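Local coordinates for protein enterotoxin type A (Staphylococcus aureus, PDB 1DYQ) that acts as a superantigen that binds T-cell receptors and, through zinc-dependent and zinc-independent sites, MHC class II molecules, and causes staphylococcal food poisoning, at residues 46-51 with 99-104; 53-58 with 68-73; 144-149 with 220-225; 155-160 with 185-190. The protein carries 3 engineered substitutions. All coordinates share one frame; numbering follows the deposited sequence.

Contact 1: residues 46-51 with 99-104; sequences DQFRQH and GGTPNK. Engineered in segment 46-51: R49 (natural residue Leu).
F48 and R49 of segment 46-51 meet segment 99-104. Both segments are surface loops of the OB-fold domain. CG of F48 lies anti to the backbone N (chi1 177°), and the ring reaches across to P102. CD of P102 sits over one face of the ring, offset toward the rim, and makes a CH-pi contact 3.8 Å from the centroid of the F48 ring. CZ of F48 also comes 3.3 Å from G100 O, which lies at the ring edge near its plane. CE2 of F48 packs against CA of T101 at 3.7 Å. F48 further touches L69 on strand 67-71. R49 follows and is an engineered residue, Leu in the natural toxin. Its chain is extended from CG to NE and carries the guanidinium to the backbone of G99. NH2 of R49 donates to G99 O at 2.7 Å, from above the carbonyl plane. NH1 of R49 gives the same G99 O a second, weak bond of 3.1 Å. CE2 of F48 lies 3.4 Å above the centre of the R49 guanidinium plane, so this ring atom and the guanidinium are in contact. T101 OG1 bonds instead to A98 O. Apart from the arginine, the contact is mainly a phenyl ring against a proline, with a backbone carbonyl at the ring edge. The engineered arginine adds a charged donor whose two bonds converge on one carbonyl oxygen.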
loop_
_atom_site.group_PDB
_atom_site.type_symbol
_atom_site.label_atom_id
_atom_site.label_comp_id
_atom_site.label_asym_id
_atom_site.label_seq_id
_atom_site.Cartn_x
_atom_site.Cartn_y
_atom_site.Cartn_z
ATOM N N ASP A 46 -13.042 -13.130 14.514
ATOM C CA ASP A 46 -12.636 -12.598 15.791
ATOM C C ASP A 46 -12.464 -11.064 15.626
ATOM O O ASP A 46 -11.835 -10.678 14.625
ATOM C CB ASP A 46 -11.221 -13.174 16.073
ATOM C CG ASP A 46 -10.948 -13.384 17.520
ATOM O OD1 ASP A 46 -11.102 -14.531 18.017
ATOM O OD2 ASP A 46 -10.623 -12.393 18.221
ATOM N N GLN A 47 -13.128 -10.298 16.428
ATOM C CA GLN A 47 -12.951 -8.838 16.391
ATOM C C GLN A 47 -12.444 -8.364 17.759
ATOM O O GLN A 47 -12.754 -8.962 18.789
ATOM C CB GLN A 47 -14.238 -8.135 16.036
ATOM C CG GLN A 47 -14.824 -8.519 14.696
ATOM C CD GLN A 47 -16.015 -7.696 14.292
ATOM O OE1 GLN A 47 -17.106 -7.819 14.839
ATOM N NE2 GLN A 47 -15.820 -6.846 13.278
ATOM N N PHE A 48 -11.515 -7.427 17.713
ATOM C CA PHE A 48 -11.004 -6.839 18.972
ATOM C C PHE A 48 -11.980 -5.767 19.436
ATOM O O PHE A 48 -12.609 -5.811 20.501
ATOM C CB PHE A 48 -9.610 -6.303 18.691
ATOM C CG PHE A 48 -8.944 -5.602 19.815
ATOM C CD1 PHE A 48 -9.008 -6.118 21.105
ATOM C CD2 PHE A 48 -8.255 -4.406 19.614
ATOM C CE1 PHE A 48 -8.413 -5.465 22.164
ATOM C CE2 PHE A 48 -7.663 -3.760 20.678
ATOM C CZ PHE A 48 -7.743 -4.284 21.952
ATOM N N ARG A 49 -12.219 -4.812 18.572
ATOM C CA ARG A 49 -13.162 -3.690 18.777
ATOM C C ARG A 49 -13.280 -2.987 17.419
ATOM O O ARG A 49 -12.601 -3.368 16.442
ATOM C CB ARG A 49 -12.512 -2.783 19.843
ATOM C CG ARG A 49 -11.200 -2.134 19.469
ATOM C CD ARG A 49 -10.563 -1.320 20.574
ATOM N NE ARG A 49 -9.284 -0.754 20.122
ATOM C CZ ARG A 49 -8.290 -0.357 20.882
ATOM N NH1 ARG A 49 -8.333 -0.450 22.200
ATOM N NH2 ARG A 49 -7.204 0.158 20.291
ATOM N N GLN A 50 -13.968 -1.872 17.389
ATOM C CA GLN A 50 -13.985 -0.985 16.204
ATOM C C GLN A 50 -14.288 -1.776 14.994
ATOM O O GLN A 50 -15.170 -2.699 15.095
ATOM C CB GLN A 50 -12.638 -0.251 16.216
ATOM C CG GLN A 50 -12.557 0.978 17.077
ATOM C CD GLN A 50 -13.678 1.970 16.988
ATOM O OE1 GLN A 50 -14.345 2.229 16.003
ATOM N NE2 GLN A 50 -13.905 2.617 18.138
ATOM N N HIS A 51 -13.718 -1.582 13.847
ATOM C CA HIS A 51 -13.993 -2.256 12.594
ATOM C C HIS A 51 -12.767 -3.047 12.194
ATOM O O HIS A 51 -11.809 -2.614 11.554
ATOM C CB HIS A 51 -14.573 -1.387 11.501
ATOM C CG HIS A 51 -15.590 -0.350 11.934
ATOM N ND1 HIS A 51 -16.824 -0.725 12.377
ATOM C CD2 HIS A 51 -15.478 0.984 12.048
ATOM C CE1 HIS A 51 -17.476 0.362 12.751
ATOM N NE2 HIS A 51 -16.690 1.419 12.552
ATOM N N GLY A 99 -4.093 2.967 20.498
ATOM C CA GLY A 99 -3.781 2.704 21.904
ATOM C C GLY A 99 -4.622 1.575 22.476
ATOM O O GLY A 99 -5.815 1.437 22.244
ATOM N N GLY A 100 -3.977 0.752 23.317
ATOM C CA GLY A 100 -4.648 -0.351 23.962
ATOM C C GLY A 100 -4.766 -1.603 23.142
ATOM O O GLY A 100 -5.435 -2.574 23.517
ATOM N N THR A 101 -4.073 -1.662 21.987
ATOM C CA THR A 101 -4.048 -2.955 21.240
ATOM C C THR A 101 -3.132 -3.867 22.051
ATOM O O THR A 101 -2.123 -3.407 22.582
ATOM C CB THR A 101 -3.473 -2.708 19.827
ATOM O OG1 THR A 101 -4.369 -1.782 19.160
ATOM C CG2 THR A 101 -3.429 -3.967 18.994
ATOM N N PRO A 102 -3.446 -5.148 22.104
ATOM C CA PRO A 102 -2.670 -6.067 22.929
ATOM C C PRO A 102 -1.220 -6.127 22.548
ATOM O O PRO A 102 -0.791 -5.926 21.406
ATOM C CB PRO A 102 -3.407 -7.371 22.837
ATOM C CG PRO A 102 -4.829 -6.980 22.522
ATOM C CD PRO A 102 -4.663 -5.782 21.576
ATOM N N ASN A 103 -0.389 -6.248 23.598
ATOM C CA ASN A 103 1.044 -6.477 23.445
ATOM C C ASN A 103 1.214 -7.591 22.362
ATOM O O ASN A 103 0.461 -8.578 22.457
ATOM C CB ASN A 103 1.508 -7.235 24.748
ATOM C CG ASN A 103 1.989 -6.336 25.833
ATOM O OD1 ASN A 103 3.069 -5.732 25.736
ATOM N ND2 ASN A 103 1.238 -6.233 26.925
ATOM N N LYS A 104 2.200 -7.563 21.566
ATOM C CA LYS A 104 2.605 -8.539 20.578
ATOM C C LYS A 104 1.550 -8.689 19.492
ATOM O O LYS A 104 1.448 -9.695 18.777
ATOM C CB LYS A 104 2.969 -9.869 21.229
ATOM C CG LYS A 104 4.065 -9.805 22.312
ATOM C CD LYS A 104 4.308 -11.247 22.838
ATOM C CE LYS A 104 5.534 -11.847 22.127
ATOM N NZ LYS A 104 6.704 -10.904 22.311
#

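Contact 2: residues 53-58 with 68-73; sequences ILFKGF and LLVRFD. Engineered in segment 68-73: R71 (natural residue Asp).
F58 and L68 each hold CG opposite the backbone N (chi1 -179° and 174°), and the two side chains run side by side in the same direction. This brings CD2 of L68 over the middle of the F58 ring, 3.8 Å from its centroid and only 6° off the normal, a CH-pi contact. F55 is turned differently, with CG opposite its carbonyl carbon. Its ring presents an edge to the neighbouring strand, where CE1 of F55 meets CG2 of V70 at 3.8 Å. The strands 52-55 and 67-71 form an antiparallel hairpin. I53 with V70 and F55 with L68 are hydrogen-bonded pairs; L54 with L69 is the non-hydrogen-bonded pair between them. V70 N donates to I53 O at 2.8 Å, and F55 N to L68 O at 2.8 Å. Both pairs also carry the return bond. A type II turn from F55 to F58 then folds the F58 ring back over L68. Beyond V70, CE2 of F72 touches CD1 of I53 at 4.0 Å. On the other face of the sheet, CB of L54 packs on CD1 of L69. Helix 75-81 covers I53 and F72, while L88 of strand 86-91 meets F58 and L68. Strand 52-55 is an outer strand of the OB-fold sheet. Four backbone bonds fix its register, and an apolar layer of I53, F55, L68 and V70 buries one side of the hairpin.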
loop_
_atom_site.group_PDB
_atom_site.type_symbol
_atom_site.label_atom_id
_atom_site.label_comp_id
_atom_site.label_asym_id
_atom_site.label_seq_id
_atom_site.Cartn_x
_atom_site.Cartn_y
_atom_site.Cartn_z
ATOM N N ILE A 53 -10.569 -7.050 12.086
ATOM C CA ILE A 53 -10.527 -8.527 12.116
ATOM C C ILE A 53 -9.219 -8.914 12.750
ATOM O O ILE A 53 -8.113 -8.497 12.337
ATOM C CB ILE A 53 -10.672 -9.173 10.733
ATOM C CG1 ILE A 53 -12.045 -8.884 10.120
ATOM C CG2 ILE A 53 -10.511 -10.711 10.906
ATOM C CD1 ILE A 53 -12.146 -9.310 8.665
ATOM N N LEU A 54 -9.254 -9.784 13.766
ATOM C CA LEU A 54 -8.120 -10.271 14.459
ATOM C C LEU A 54 -7.726 -11.683 14.079
ATOM O O LEU A 54 -8.556 -12.593 14.173
ATOM C CB LEU A 54 -8.385 -10.197 16.002
ATOM C CG LEU A 54 -7.223 -10.718 16.841
ATOM C CD1 LEU A 54 -5.990 -9.835 16.705
ATOM C CD2 LEU A 54 -7.654 -10.785 18.321
ATOM N N PHE A 55 -6.554 -11.855 13.515
ATOM C CA PHE A 55 -6.006 -13.156 13.159
ATOM C C PHE A 55 -5.084 -13.631 14.268
ATOM O O PHE A 55 -3.909 -13.290 14.373
ATOM C CB PHE A 55 -5.300 -13.141 11.804
ATOM C CG PHE A 55 -6.211 -12.876 10.640
ATOM C CD1 PHE A 55 -6.498 -11.575 10.250
ATOM C CD2 PHE A 55 -6.788 -13.919 9.928
ATOM C CE1 PHE A 55 -7.362 -11.322 9.199
ATOM C CE2 PHE A 55 -7.642 -13.664 8.870
ATOM C CZ PHE A 55 -7.932 -12.380 8.498
ATOM N N LYS A 56 -5.682 -14.393 15.206
ATOM C CA LYS A 56 -4.952 -14.886 16.357
ATOM C C LYS A 56 -3.909 -15.923 15.997
ATOM O O LYS A 56 -4.160 -16.762 15.117
ATOM C CB LYS A 56 -5.958 -15.523 17.354
ATOM C CG LYS A 56 -6.707 -14.486 18.177
ATOM C CD LYS A 56 -7.916 -15.141 18.880
ATOM C CE LYS A 56 -8.351 -14.274 20.056
ATOM N NZ LYS A 56 -9.754 -14.539 20.459
ATOM N N GLY A 57 -2.672 -15.740 16.464
ATOM C CA GLY A 57 -1.610 -16.687 16.114
ATOM C C GLY A 57 -1.238 -16.680 14.658
ATOM O O GLY A 57 -0.725 -17.651 14.099
ATOM N N PHE A 58 -1.443 -15.524 13.988
ATOM C CA PHE A 58 -1.064 -15.413 12.578
ATOM C C PHE A 58 0.421 -15.612 12.369
ATOM O O PHE A 58 0.848 -16.125 11.302
ATOM C CB PHE A 58 -1.480 -13.982 12.137
ATOM C CG PHE A 58 -1.162 -13.724 10.681
ATOM C CD1 PHE A 58 -2.039 -14.149 9.706
ATOM C CD2 PHE A 58 0.020 -13.111 10.317
ATOM C CE1 PHE A 58 -1.760 -13.950 8.363
ATOM C CE2 PHE A 58 0.309 -12.916 8.965
ATOM C CZ PHE A 58 -0.577 -13.349 8.000
ATOM N N LEU A 68 -2.148 -10.743 14.262
ATOM C CA LEU A 68 -2.291 -9.662 13.272
ATOM C C LEU A 68 -3.687 -9.067 13.338
ATOM O O LEU A 68 -4.699 -9.799 13.210
ATOM C CB LEU A 68 -2.054 -10.239 11.855
ATOM C CG LEU A 68 -2.322 -9.235 10.703
ATOM C CD1 LEU A 68 -1.261 -8.139 10.718
ATOM C CD2 LEU A 68 -2.266 -9.981 9.355
ATOM N N LEU A 69 -3.800 -7.781 13.569
ATOM C CA LEU A 69 -5.029 -7.064 13.615
ATOM C C LEU A 69 -5.243 -6.241 12.336
ATOM O O LEU A 69 -4.378 -5.379 12.094
ATOM C CB LEU A 69 -5.086 -6.132 14.838
ATOM C CG LEU A 69 -6.383 -5.381 15.018
ATOM C CD1 LEU A 69 -7.549 -6.329 15.316
ATOM C CD2 LEU A 69 -6.293 -4.304 16.090
ATOM N N VAL A 70 -6.273 -6.511 11.597
ATOM C CA VAL A 70 -6.558 -5.729 10.370
ATOM C C VAL A 70 -7.558 -4.670 10.705
ATOM O O VAL A 70 -8.636 -4.954 11.298
ATOM C CB VAL A 70 -7.052 -6.620 9.231
ATOM C CG1 VAL A 70 -7.282 -5.765 7.971
ATOM C CG2 VAL A 70 -6.068 -7.735 8.943
ATOM N N ARG A 71 -7.304 -3.413 10.376
ATOM C CA ARG A 71 -8.115 -2.278 10.693
ATOM C C ARG A 71 -8.823 -1.701 9.445
ATOM O O ARG A 71 -8.144 -1.640 8.400
ATOM C CB ARG A 71 -7.285 -1.140 11.324
ATOM C CG ARG A 71 -6.492 -1.563 12.551
ATOM C CD ARG A 71 -5.674 -0.392 13.155
ATOM N NE ARG A 71 -6.551 0.685 13.555
ATOM C CZ ARG A 71 -6.201 1.909 13.917
ATOM N NH1 ARG A 71 -4.939 2.274 13.962
ATOM N NH2 ARG A 71 -7.167 2.797 14.221
ATOM N N PHE A 72 -10.085 -1.467 9.550
ATOM C CA PHE A 72 -10.872 -0.921 8.425
ATOM C C PHE A 72 -11.547 0.383 8.835
ATOM O O PHE A 72 -11.791 0.676 10.000
ATOM C CB PHE A 72 -11.934 -1.952 8.022
ATOM C CG PHE A 72 -11.427 -3.288 7.643
ATOM C CD1 PHE A 72 -10.945 -3.563 6.354
ATOM C CD2 PHE A 72 -11.354 -4.323 8.569
ATOM C CE1 PHE A 72 -10.486 -4.814 6.015
ATOM C CE2 PHE A 72 -10.892 -5.574 8.237
ATOM C CZ PHE A 72 -10.476 -5.840 6.942
ATOM N N ASP A 73 -12.024 1.124 7.817
ATOM C CA ASP A 73 -12.665 2.393 8.037
ATOM C C ASP A 73 -14.067 2.273 8.629
ATOM O O ASP A 73 -14.494 3.252 9.278
ATOM C CB ASP A 73 -12.842 3.154 6.698
ATOM C CG ASP A 73 -11.702 3.991 6.275
ATOM O OD1 ASP A 73 -10.699 4.184 6.972
ATOM O OD2 ASP A 73 -11.774 4.496 5.082
#

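Contact 3: residues 144-149 with 220-225; sequences VKTNKK and INSENM
S222 reaches the backbone carbonyls of K148 and K149 in the beta-grasp domain. It opens a type II turn, S222 to M225, that follows strand 219-221. Its OG stands between the backbone N and the carbonyl carbon (chi1 61°). From there OG donates to K148 O at 2.8 Å, in the carbonyl plane and on a lone pair. The backbone N of S222 bonds to K149 O at 2.9 Å. One residue thus binds two successive carbonyls, through its hydroxyl and its amide. CB of S222 also rests against CG2 of T146, 4.0 Å away. T146 OG1 turns toward the residues that follow and accepts from K148 N at 3.1 Å, an ST turn where the chain turns a corner at N147. T146 OG1 also bonds to E155 of helix 153-168. K148 NZ leads away from S222 and pairs with E155, outside both segments. K149 sends its NZ to N117 O. N221 has its CG anti to the backbone N (chi1 -162°), and this places the amide beside the backbone of the residues that follow. OD1 of N221 accepts from E223 N at 2.8 Å, in the plane of the amide carbonyl: an Asx turn. An ST turn and an Asx turn thus lie one on each chain where the two meet. K149 O takes one further approach, a CA-H...O contact from N221 CA at 3.4 Å.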
loop_
_atom_site.group_PDB
_atom_site.type_symbol
_atom_site.label_atom_id
_atom_site.label_comp_id
_atom_site.label_asym_id
_atom_site.label_seq_id
_atom_site.Cartn_x
_atom_site.Cartn_y
_atom_site.Cartn_z
ATOM N N VAL A 144 5.258 -4.609 -11.276
ATOM C CA VAL A 144 4.033 -4.748 -10.469
ATOM C C VAL A 144 3.226 -5.905 -11.020
ATOM O O VAL A 144 2.948 -5.934 -12.237
ATOM C CB VAL A 144 3.203 -3.472 -10.460
ATOM C CG1 VAL A 144 1.884 -3.675 -9.717
ATOM C CG2 VAL A 144 3.996 -2.331 -9.820
ATOM N N LYS A 145 2.870 -6.878 -10.194
ATOM C CA LYS A 145 2.138 -8.035 -10.687
ATOM C C LYS A 145 1.104 -8.475 -9.654
ATOM O O LYS A 145 1.317 -8.238 -8.445
ATOM C CB LYS A 145 3.093 -9.216 -10.947
ATOM C CG LYS A 145 3.903 -9.582 -9.730
ATOM C CD LYS A 145 4.812 -10.745 -9.871
ATOM C CE LYS A 145 5.864 -10.574 -10.942
ATOM N NZ LYS A 145 5.237 -10.515 -12.299
ATOM N N THR A 146 0.105 -9.179 -10.106
ATOM C CA THR A 146 -0.895 -9.702 -9.142
ATOM C C THR A 146 -1.526 -10.956 -9.685
ATOM O O THR A 146 -1.603 -11.162 -10.901
ATOM C CB THR A 146 -1.918 -8.653 -8.758
ATOM O OG1 THR A 146 -2.785 -9.235 -7.723
ATOM C CG2 THR A 146 -2.787 -8.200 -9.905
ATOM N N ASN A 147 -1.940 -11.858 -8.798
ATOM C CA ASN A 147 -2.723 -13.018 -9.203
ATOM C C ASN A 147 -4.203 -12.805 -8.914
ATOM O O ASN A 147 -5.032 -13.700 -9.126
ATOM C CB ASN A 147 -2.245 -14.265 -8.415
ATOM C CG ASN A 147 -0.800 -14.603 -8.652
ATOM O OD1 ASN A 147 -0.412 -14.953 -9.763
ATOM N ND2 ASN A 147 0.019 -14.507 -7.607
ATOM N N LYS A 148 -4.589 -11.575 -8.541
ATOM C CA LYS A 148 -5.946 -11.298 -8.150
ATOM C C LYS A 148 -6.755 -10.560 -9.213
ATOM O O LYS A 148 -6.273 -9.552 -9.754
ATOM C CB LYS A 148 -5.980 -10.470 -6.848
ATOM C CG LYS A 148 -5.294 -11.174 -5.682
ATOM C CD LYS A 148 -5.310 -10.234 -4.454
ATOM C CE LYS A 148 -4.612 -10.942 -3.289
ATOM N NZ LYS A 148 -3.148 -10.997 -3.438
ATOM N N LYS A 149 -7.989 -10.949 -9.412
ATOM C CA LYS A 149 -8.902 -10.213 -10.308
ATOM C C LYS A 149 -9.305 -8.904 -9.675
ATOM O O LYS A 149 -9.327 -7.839 -10.276
ATOM C CB LYS A 149 -10.167 -11.080 -10.533
ATOM C CG LYS A 149 -9.822 -12.377 -11.263
ATOM C CD LYS A 149 -11.043 -13.292 -11.355
ATOM C CE LYS A 149 -10.599 -14.692 -11.799
ATOM N NZ LYS A 149 -11.772 -15.630 -11.783
ATOM N N ILE A 220 -9.639 -2.686 -6.676
ATOM C CA ILE A 220 -9.954 -2.380 -8.087
ATOM C C ILE A 220 -9.793 -3.627 -8.926
ATOM O O ILE A 220 -9.132 -4.611 -8.561
ATOM C CB ILE A 220 -9.058 -1.259 -8.640
ATOM C CG1 ILE A 220 -7.606 -1.671 -8.659
ATOM C CG2 ILE A 220 -9.315 0.068 -7.950
ATOM C CD1 ILE A 220 -6.609 -0.637 -9.125
ATOM N N ASN A 221 -10.428 -3.609 -10.109
ATOM C CA ASN A 221 -10.297 -4.708 -11.059
ATOM C C ASN A 221 -8.974 -4.605 -11.826
ATOM O O ASN A 221 -8.692 -3.551 -12.405
ATOM C CB ASN A 221 -11.468 -4.666 -12.057
ATOM C CG ASN A 221 -11.592 -6.022 -12.750
ATOM O OD1 ASN A 221 -10.719 -6.441 -13.479
ATOM N ND2 ASN A 221 -12.672 -6.738 -12.438
ATOM N N SER A 222 -8.211 -5.679 -11.836
ATOM C CA SER A 222 -6.879 -5.640 -12.433
ATOM C C SER A 222 -6.975 -5.823 -13.950
ATOM O O SER A 222 -5.971 -5.638 -14.629
ATOM C CB SER A 222 -5.974 -6.703 -11.814
ATOM O OG SER A 222 -6.524 -8.001 -12.052
ATOM N N GLU A 223 -8.126 -6.298 -14.418
ATOM C CA GLU A 223 -8.351 -6.622 -15.760
ATOM C C GLU A 223 -8.304 -5.280 -16.546
ATOM O O GLU A 223 -8.970 -4.300 -16.390
ATOM C CB GLU A 223 -9.613 -7.284 -16.167
ATOM C CG GLU A 223 -9.636 -7.779 -17.619
ATOM C CD GLU A 223 -10.886 -8.520 -18.004
ATOM O OE1 GLU A 223 -12.001 -8.128 -17.588
ATOM O OE2 GLU A 223 -10.785 -9.506 -18.779
ATOM N N ASN A 224 -7.394 -5.425 -17.468
ATOM C CA ASN A 224 -6.968 -4.434 -18.396
ATOM C C ASN A 224 -6.455 -3.165 -17.785
ATOM O O ASN A 224 -6.525 -2.109 -18.488
ATOM C CB ASN A 224 -8.052 -4.057 -19.384
ATOM C CG ASN A 224 -8.708 -5.234 -20.047
ATOM O OD1 ASN A 224 -9.947 -5.360 -20.026
ATOM N ND2 ASN A 224 -7.924 -6.122 -20.626
ATOM N N MET A 225 -6.035 -3.129 -16.558
ATOM C CA MET A 225 -5.642 -1.840 -15.932
ATOM C C MET A 225 -4.180 -1.580 -16.134
ATOM O O MET A 225 -3.387 -2.416 -16.561
ATOM C CB MET A 225 -5.971 -2.005 -14.444
ATOM C CG MET A 225 -5.608 -0.843 -13.569
ATOM S SD MET A 225 -4.144 -1.127 -12.480
ATOM C CE MET A 225 -4.621 -2.736 -11.875
#

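Contact 4: residues 155-160 with 185-190; sequences ELDLQA and IVFHTS. With ZN (zinc ion), chain B.
F187 is the residue most covered here, followed by D157 and I185. The F187 ring projects from strand 182-188 toward helix 153-168. Its CG is opposite the carbonyl carbon (chi1 -59°), and the ring meets the helix at L156 and D157. CE1 of F187 touches CB of L156 at 3.8 Å. CZ of F187 lies 3.6 Å from both CB and OD1 of D157. OD1 is in the ring plane at its edge, and the carboxylate stands 79° from the ring. This is where the weakly positive rim of a phenyl ring can meet a carboxylate oxygen. The charge of D157 has stronger partners elsewhere: OD2 pairs with R161 and bonds to Y214. I185 extends CD1 to CB of A160 at 3.5 Å, and the same methyl lies 3.8 Å from OD1 of D157. No hydrogen bond crosses the contact. H188 makes no contact with the helix segment; its ND1 binds the zinc ion at 2.3 Å, and H226 and D228 complete the protein ligands. One face of the strand packs on the helix while its end carries a zinc ligand. Helix 153-168 packed across the mixed sheet is the arrangement expected of this beta-grasp domain, and the zinc serves MHC class II binding.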
loop_
_atom_site.group_PDB
_atom_site.type_symbol
_atom_site.label_atom_id
_atom_site.label_comp_id
_atom_site.label_asym_id
_atom_site.label_seq_id
_atom_site.Cartn_x
_atom_site.Cartn_y
_atom_site.Cartn_z
ATOM N N GLU A 155 -1.788 -3.359 -2.460
ATOM C CA GLU A 155 -0.907 -4.348 -3.046
ATOM C C GLU A 155 -0.112 -3.767 -4.238
ATOM O O GLU A 155 1.051 -4.057 -4.381
ATOM C CB GLU A 155 -1.663 -5.605 -3.466
ATOM C CG GLU A 155 -0.842 -6.617 -4.230
ATOM C CD GLU A 155 -1.536 -7.931 -4.467
ATOM O OE1 GLU A 155 -2.501 -8.263 -3.738
ATOM O OE2 GLU A 155 -1.130 -8.662 -5.411
ATOM N N LEU A 156 -0.822 -3.007 -5.060
ATOM C CA LEU A 156 -0.181 -2.411 -6.246
ATOM C C LEU A 156 0.728 -1.251 -5.863
ATOM O O LEU A 156 1.865 -1.185 -6.395
ATOM C CB LEU A 156 -1.251 -1.880 -7.207
ATOM C CG LEU A 156 -2.267 -2.926 -7.703
ATOM C CD1 LEU A 156 -3.267 -2.241 -8.617
ATOM C CD2 LEU A 156 -1.575 -4.089 -8.381
ATOM N N ASP A 157 0.320 -0.422 -4.931
ATOM C CA ASP A 157 1.110 0.751 -4.529
ATOM C C ASP A 157 2.359 0.359 -3.788
ATOM O O ASP A 157 3.438 0.918 -4.012
ATOM C CB ASP A 157 0.191 1.661 -3.696
ATOM C CG ASP A 157 0.680 3.082 -3.552
ATOM O OD1 ASP A 157 1.507 3.522 -4.401
ATOM O OD2 ASP A 157 0.255 3.778 -2.606
ATOM N N LEU A 158 2.315 -0.673 -2.928
ATOM C CA LEU A 158 3.532 -1.150 -2.269
ATOM C C LEU A 158 4.558 -1.598 -3.306
ATOM O O LEU A 158 5.752 -1.313 -3.194
ATOM C CB LEU A 158 3.182 -2.305 -1.313
ATOM C CG LEU A 158 2.442 -1.870 -0.038
ATOM C CD1 LEU A 158 1.950 -3.144 0.703
ATOM C CD2 LEU A 158 3.367 -1.057 0.860
ATOM N N GLN A 159 4.098 -2.342 -4.323
ATOM C CA GLN A 159 5.035 -2.842 -5.320
ATOM C C GLN A 159 5.592 -1.671 -6.146
ATOM O O GLN A 159 6.821 -1.660 -6.347
ATOM C CB GLN A 159 4.418 -3.864 -6.249
ATOM C CG GLN A 159 4.027 -5.189 -5.586
ATOM C CD GLN A 159 3.308 -6.063 -6.639
ATOM O OE1 GLN A 159 3.981 -6.597 -7.512
ATOM N NE2 GLN A 159 2.019 -6.191 -6.474
ATOM N N ALA A 160 4.735 -0.748 -6.506
ATOM C CA ALA A 160 5.221 0.382 -7.348
ATOM C C ALA A 160 6.202 1.253 -6.615
ATOM O O ALA A 160 7.300 1.539 -7.120
ATOM C CB ALA A 160 4.041 1.200 -7.857
ATOM N N ILE A 185 1.120 9.045 -8.536
ATOM C CA ILE A 185 0.855 7.693 -9.043
ATOM C C ILE A 185 -0.653 7.522 -9.236
ATOM O O ILE A 185 -1.461 8.006 -8.458
ATOM C CB ILE A 185 1.396 6.593 -8.120
ATOM C CG1 ILE A 185 1.140 5.196 -8.726
ATOM C CG2 ILE A 185 0.764 6.687 -6.734
ATOM C CD1 ILE A 185 2.055 4.124 -8.121
ATOM N N VAL A 186 -1.002 6.981 -10.400
ATOM C CA VAL A 186 -2.394 6.785 -10.781
ATOM C C VAL A 186 -2.622 5.314 -11.150
ATOM O O VAL A 186 -1.909 4.698 -11.920
ATOM C CB VAL A 186 -2.747 7.661 -12.007
ATOM C CG1 VAL A 186 -4.197 7.491 -12.414
ATOM C CG2 VAL A 186 -2.440 9.128 -11.733
ATOM N N PHE A 187 -3.689 4.772 -10.539
ATOM C CA PHE A 187 -4.104 3.392 -10.781
ATOM C C PHE A 187 -5.302 3.446 -11.742
ATOM O O PHE A 187 -6.415 3.750 -11.418
ATOM C CB PHE A 187 -4.488 2.736 -9.428
ATOM C CG PHE A 187 -3.313 2.755 -8.460
ATOM C CD1 PHE A 187 -2.356 1.809 -8.473
ATOM C CD2 PHE A 187 -3.229 3.836 -7.556
ATOM C CE1 PHE A 187 -1.240 1.862 -7.630
ATOM C CE2 PHE A 187 -2.103 3.911 -6.715
ATOM C CZ PHE A 187 -1.149 2.943 -6.752
ATOM N N HIS A 188 -4.903 3.326 -13.043
ATOM C CA HIS A 188 -5.826 3.664 -14.119
ATOM C C HIS A 188 -6.638 2.468 -14.588
ATOM O O HIS A 188 -6.191 1.653 -15.366
ATOM C CB HIS A 188 -5.055 4.259 -15.309
ATOM C CG HIS A 188 -5.973 5.043 -16.228
ATOM N ND1 HIS A 188 -5.396 5.856 -17.175
ATOM C CD2 HIS A 188 -7.274 5.226 -16.347
ATOM C CE1 HIS A 188 -6.304 6.468 -17.900
ATOM N NE2 HIS A 188 -7.488 6.098 -17.404
ATOM N N THR A 189 -7.865 2.383 -14.076
ATOM C CA THR A 189 -8.762 1.283 -14.374
ATOM C C THR A 189 -9.591 1.531 -15.627
ATOM O O THR A 189 -9.768 2.683 -16.017
ATOM C CB THR A 189 -9.738 1.095 -13.167
ATOM O OG1 THR A 189 -10.118 2.421 -12.720
ATOM C CG2 THR A 189 -9.014 0.403 -12.029
ATOM N N SER A 190 -10.129 0.470 -16.210
ATOM C CA SER A 190 -10.994 0.545 -17.376
ATOM C C SER A 190 -12.287 1.301 -17.030
ATOM O O SER A 190 -12.690 2.217 -17.734
ATOM C CB SER A 190 -11.382 -0.875 -17.832
ATOM O OG SER A 190 -10.279 -1.556 -18.384
HETATM ZN ZN ZN B . -3.208 5.783 -17.754
#

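Contacts 1 and 2 belong to the OB-fold domain, contacts 3 and 4 to the beta-grasp domain. Contact 1 is at the surface; the other three are buried. Contacts 1 and 2 probably join by a backbone bond from L54 N to D46 O, with their centres about 8 Å apart. Contacts 3 and 4 touch where E155 of the helix receives K148 and T146. Their centres lie about 9 Å apart. The chemistry differs with place. Contact 1 sets an aromatic ring on a proline and an engineered arginine on a backbone carbonyl. Contact 2 pairs strands, contact 3 ties loops and strand ends through carbonyls, and contact 4 is mostly apolar packing of helix on sheet, with one carboxylate at a ring edge.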